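Local coordinates for protein branched-chain alpha-ketoacid decarboxylase (Lactococcus lactis, PDB 2VBF) that probably decarboxylates branched-chain and aromatic alpha-keto acids to aldehydes, using thiamine diphosphate and a magnesium ion, at residues E485-G490 / M561-A566. Numbering follows the deposited sequence.
Sequences EREIHG and MGKLFA. With TPP (thiamine diphosphate), chain F.
Ile488 lays its side chain against one flank of helix 556-568, where its CA lies 4.6 Å from Gly562 CA, an approach that the missing side chain of Gly562 permits, since a CB there would crowd Glu487 CB. With CG1 set beside the backbone N (chi1 -61°) and the chain extended beyond it, CD1 reaches Phe565 and meets the ring obliquely, 4.0 Å from CD2. The other branch, CG2, lies near the backbone of Ala566, whose CB in turn approaches Ile488 O at 3.5 Å. Met561 CE rests over one face of the Phe565 ring, offset toward the rim. Lys563 starts out directed away from the contact, but bends at chi2 and chi4 to bring NZ to Glu487 O, a 2.8 Å hydrogen bond in the carbonyl plane near the end of helix 483-488. A water joins the same NZ to Glu487 OE1, which lies 4.3 Å from the ammonium, too far for a salt bridge. Helix 556-568, the last of the chain, packs here on the short helix 483-488 that follows strand 473-478 of the parallel sheet in the thiamine diphosphate-binding domain. One turn before Ile488, Glu485 folds its carboxylate over the cofactor's thiazolium, with CD 3.6 Å from TPP C4. With an alanine here the carboxylate is gone, and this face of the thiazolium would probably lose its close cover from the helix, leaving a gap beside C4 and C5. Gly48 of the second subunit also packs on Glu485, at the dimer interface.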
loop_
_atom_site.group_PDB
_atom_site.type_symbol
_atom_site.label_atom_id
_atom_site.label_comp_id
_atom_site.label_asym_id
_atom_site.label_seq_id
_atom_site.Cartn_x
_atom_site.Cartn_y
_atom_site.Cartn_z
ATOM N N GLU A 485 4.445 6.773 -19.623
ATOM C CA GLU A 485 4.903 5.418 -19.958
ATOM C C GLU A 485 4.926 5.190 -21.468
ATOM O O GLU A 485 5.886 4.608 -22.005
ATOM C CB GLU A 485 4.042 4.356 -19.273
ATOM C CG GLU A 485 4.004 4.445 -17.731
ATOM C CD GLU A 485 5.341 4.167 -17.068
ATOM O OE1 GLU A 485 5.498 3.058 -16.505
ATOM O OE2 GLU A 485 6.225 5.058 -17.088
ATOM N N ARG A 486 3.892 5.670 -22.160
ATOM C CA ARG A 486 3.826 5.574 -23.627
ATOM C C ARG A 486 5.023 6.258 -24.284
ATOM O O ARG A 486 5.532 5.790 -25.298
ATOM C CB ARG A 486 2.546 6.218 -24.152
ATOM C CG ARG A 486 1.250 5.549 -23.721
ATOM C CD ARG A 486 0.074 6.270 -24.360
ATOM N NE ARG A 486 -1.218 5.952 -23.760
ATOM C CZ ARG A 486 -1.937 4.873 -24.052
ATOM N NH1 ARG A 486 -1.483 3.983 -24.929
ATOM N NH2 ARG A 486 -3.111 4.685 -23.467
ATOM N N GLU A 487 5.466 7.362 -23.692
ATOM C CA GLU A 487 6.637 8.111 -24.171
ATOM C C GLU A 487 7.963 7.380 -23.974
ATOM O O GLU A 487 8.902 7.575 -24.755
ATOM C CB GLU A 487 6.710 9.476 -23.471
ATOM C CG GLU A 487 5.580 10.419 -23.822
ATOM C CD GLU A 487 5.660 10.931 -25.258
ATOM O OE1 GLU A 487 6.782 11.211 -25.734
ATOM O OE2 GLU A 487 4.603 11.058 -25.902
ATOM N N ILE A 488 8.054 6.562 -22.927
ATOM C CA ILE A 488 9.272 5.795 -22.644
ATOM C C ILE A 488 9.304 4.528 -23.497
ATOM O O ILE A 488 10.298 4.258 -24.187
ATOM C CB ILE A 488 9.375 5.418 -21.130
ATOM C CG1 ILE A 488 9.431 6.688 -20.267
ATOM C CG2 ILE A 488 10.598 4.553 -20.855
ATOM C CD1 ILE A 488 9.335 6.442 -18.755
ATOM N N HIS A 489 8.204 3.778 -23.475
ATOM C CA HIS A 489 8.147 2.466 -24.123
ATOM C C HIS A 489 6.719 1.963 -24.345
ATOM O O HIS A 489 5.887 2.008 -23.436
ATOM C CB HIS A 489 8.887 1.445 -23.268
ATOM C CG HIS A 489 9.104 0.135 -23.950
ATOM N ND1 HIS A 489 10.184 -0.093 -24.773
ATOM C CD2 HIS A 489 8.386 -1.013 -23.939
ATOM C CE1 HIS A 489 10.121 -1.325 -25.245
ATOM N NE2 HIS A 489 9.040 -1.908 -24.752
ATOM N N GLY A 490 6.447 1.454 -25.550
ATOM C CA GLY A 490 5.166 0.798 -25.851
ATOM C C GLY A 490 3.973 1.732 -25.948
ATOM O O GLY A 490 2.962 1.518 -25.292
ATOM N N MET A 561 12.727 13.835 -22.143
ATOM C CA MET A 561 13.097 12.983 -21.010
ATOM C C MET A 561 12.648 11.524 -21.169
ATOM O O MET A 561 13.305 10.592 -20.660
ATOM C CB MET A 561 12.522 13.575 -19.725
ATOM C CG MET A 561 13.148 13.028 -18.490
ATOM S SD MET A 561 14.882 13.479 -18.306
ATOM C CE MET A 561 15.413 12.140 -17.227
ATOM N N GLY A 562 11.520 11.325 -21.849
ATOM C CA GLY A 562 11.004 9.983 -22.129
ATOM C C GLY A 562 12.040 9.139 -22.852
ATOM O O GLY A 562 12.244 7.967 -22.520
ATOM N N LYS A 563 12.701 9.751 -23.835
ATOM C CA LYS A 563 13.697 9.052 -24.637
ATOM C C LYS A 563 14.976 8.788 -23.833
ATOM O O LYS A 563 15.658 7.788 -24.050
ATOM C CB LYS A 563 13.978 9.846 -25.920
ATOM C CG LYS A 563 12.733 10.033 -26.813
ATOM C CD LYS A 563 12.214 8.695 -27.342
ATOM C CE LYS A 563 10.897 8.809 -28.115
ATOM N NZ LYS A 563 9.695 8.473 -27.281
ATOM N N LEU A 564 15.278 9.668 -22.879
ATOM C CA LEU A 564 16.448 9.495 -22.028
ATOM C C LEU A 564 16.219 8.399 -20.990
ATOM O O LEU A 564 17.150 7.647 -20.684
ATOM C CB LEU A 564 16.836 10.815 -21.360
ATOM C CG LEU A 564 17.212 11.931 -22.343
ATOM C CD1 LEU A 564 17.536 13.232 -21.608
ATOM C CD2 LEU A 564 18.388 11.488 -23.211
ATOM N N PHE A 565 15.001 8.311 -20.443
ATOM C CA PHE A 565 14.641 7.174 -19.591
ATOM C C PHE A 565 14.760 5.857 -20.373
ATOM O O PHE A 565 15.295 4.870 -19.861
ATOM C CB PHE A 565 13.211 7.293 -19.054
ATOM C CG PHE A 565 13.038 8.281 -17.914
ATOM C CD1 PHE A 565 13.817 8.202 -16.760
ATOM C CD2 PHE A 565 12.025 9.232 -17.965
ATOM C CE1 PHE A 565 13.629 9.105 -15.703
ATOM C CE2 PHE A 565 11.823 10.124 -16.912
ATOM C CZ PHE A 565 12.636 10.056 -15.778
ATOM N N ALA A 566 14.262 5.853 -21.609
ATOM C CA ALA A 566 14.317 4.671 -22.465
ATOM C C ALA A 566 15.762 4.219 -22.659
ATOM O O ALA A 566 16.075 3.029 -22.586
ATOM C CB ALA A 566 13.669 4.968 -23.817
HETATM N "N1'" TPP F . 3.759 2.441 -9.627
HETATM C "C2'" TPP F . 4.109 3.366 -8.677
HETATM C CM2 TPP F . 3.607 3.191 -7.271
HETATM N "N3'" TPP F . 4.917 4.418 -9.028
HETATM C "C4'" TPP F . 5.383 4.555 -10.318
HETATM N "N4'" TPP F . 6.167 5.569 -10.602
HETATM C "C5'" TPP F . 5.011 3.631 -11.301
HETATM C "C6'" TPP F . 4.195 2.565 -10.946
HETATM C "C7'" TPP F . 5.475 3.770 -12.733
HETATM N N3 TPP F . 4.890 4.931 -13.396
HETATM C C2 TPP F . 5.473 6.177 -13.544
HETATM S S1 TPP F . 4.599 7.284 -14.335
HETATM C C5 TPP F . 3.428 6.187 -14.568
HETATM C C4 TPP F . 3.683 4.929 -14.022
HETATM C CM4 TPP F . 2.762 3.743 -14.104
HETATM C C6 TPP F . 2.208 6.615 -15.359
HETATM C C7 TPP F . 1.433 7.776 -14.754
HETATM O O7 TPP F . 0.337 8.000 -15.608
HETATM P PA TPP F . -0.639 9.247 -15.419
HETATM O O1A TPP F . -0.877 9.543 -13.955
HETATM O O2A TPP F . -1.927 8.939 -16.160
HETATM O O3A TPP F . 0.231 10.469 -16.024
HETATM P PB TPP F . 0.291 10.989 -17.561
HETATM O O1B TPP F . 1.726 10.853 -17.986
HETATM O O2B TPP F . -0.092 12.440 -17.503
HETATM O O3B TPP F . -0.654 10.201 -18.425
HETATM O O HOH W 1 7.231 6.425 -27.318
HETATM O O HOH W 2 9.516 10.646 -25.358
#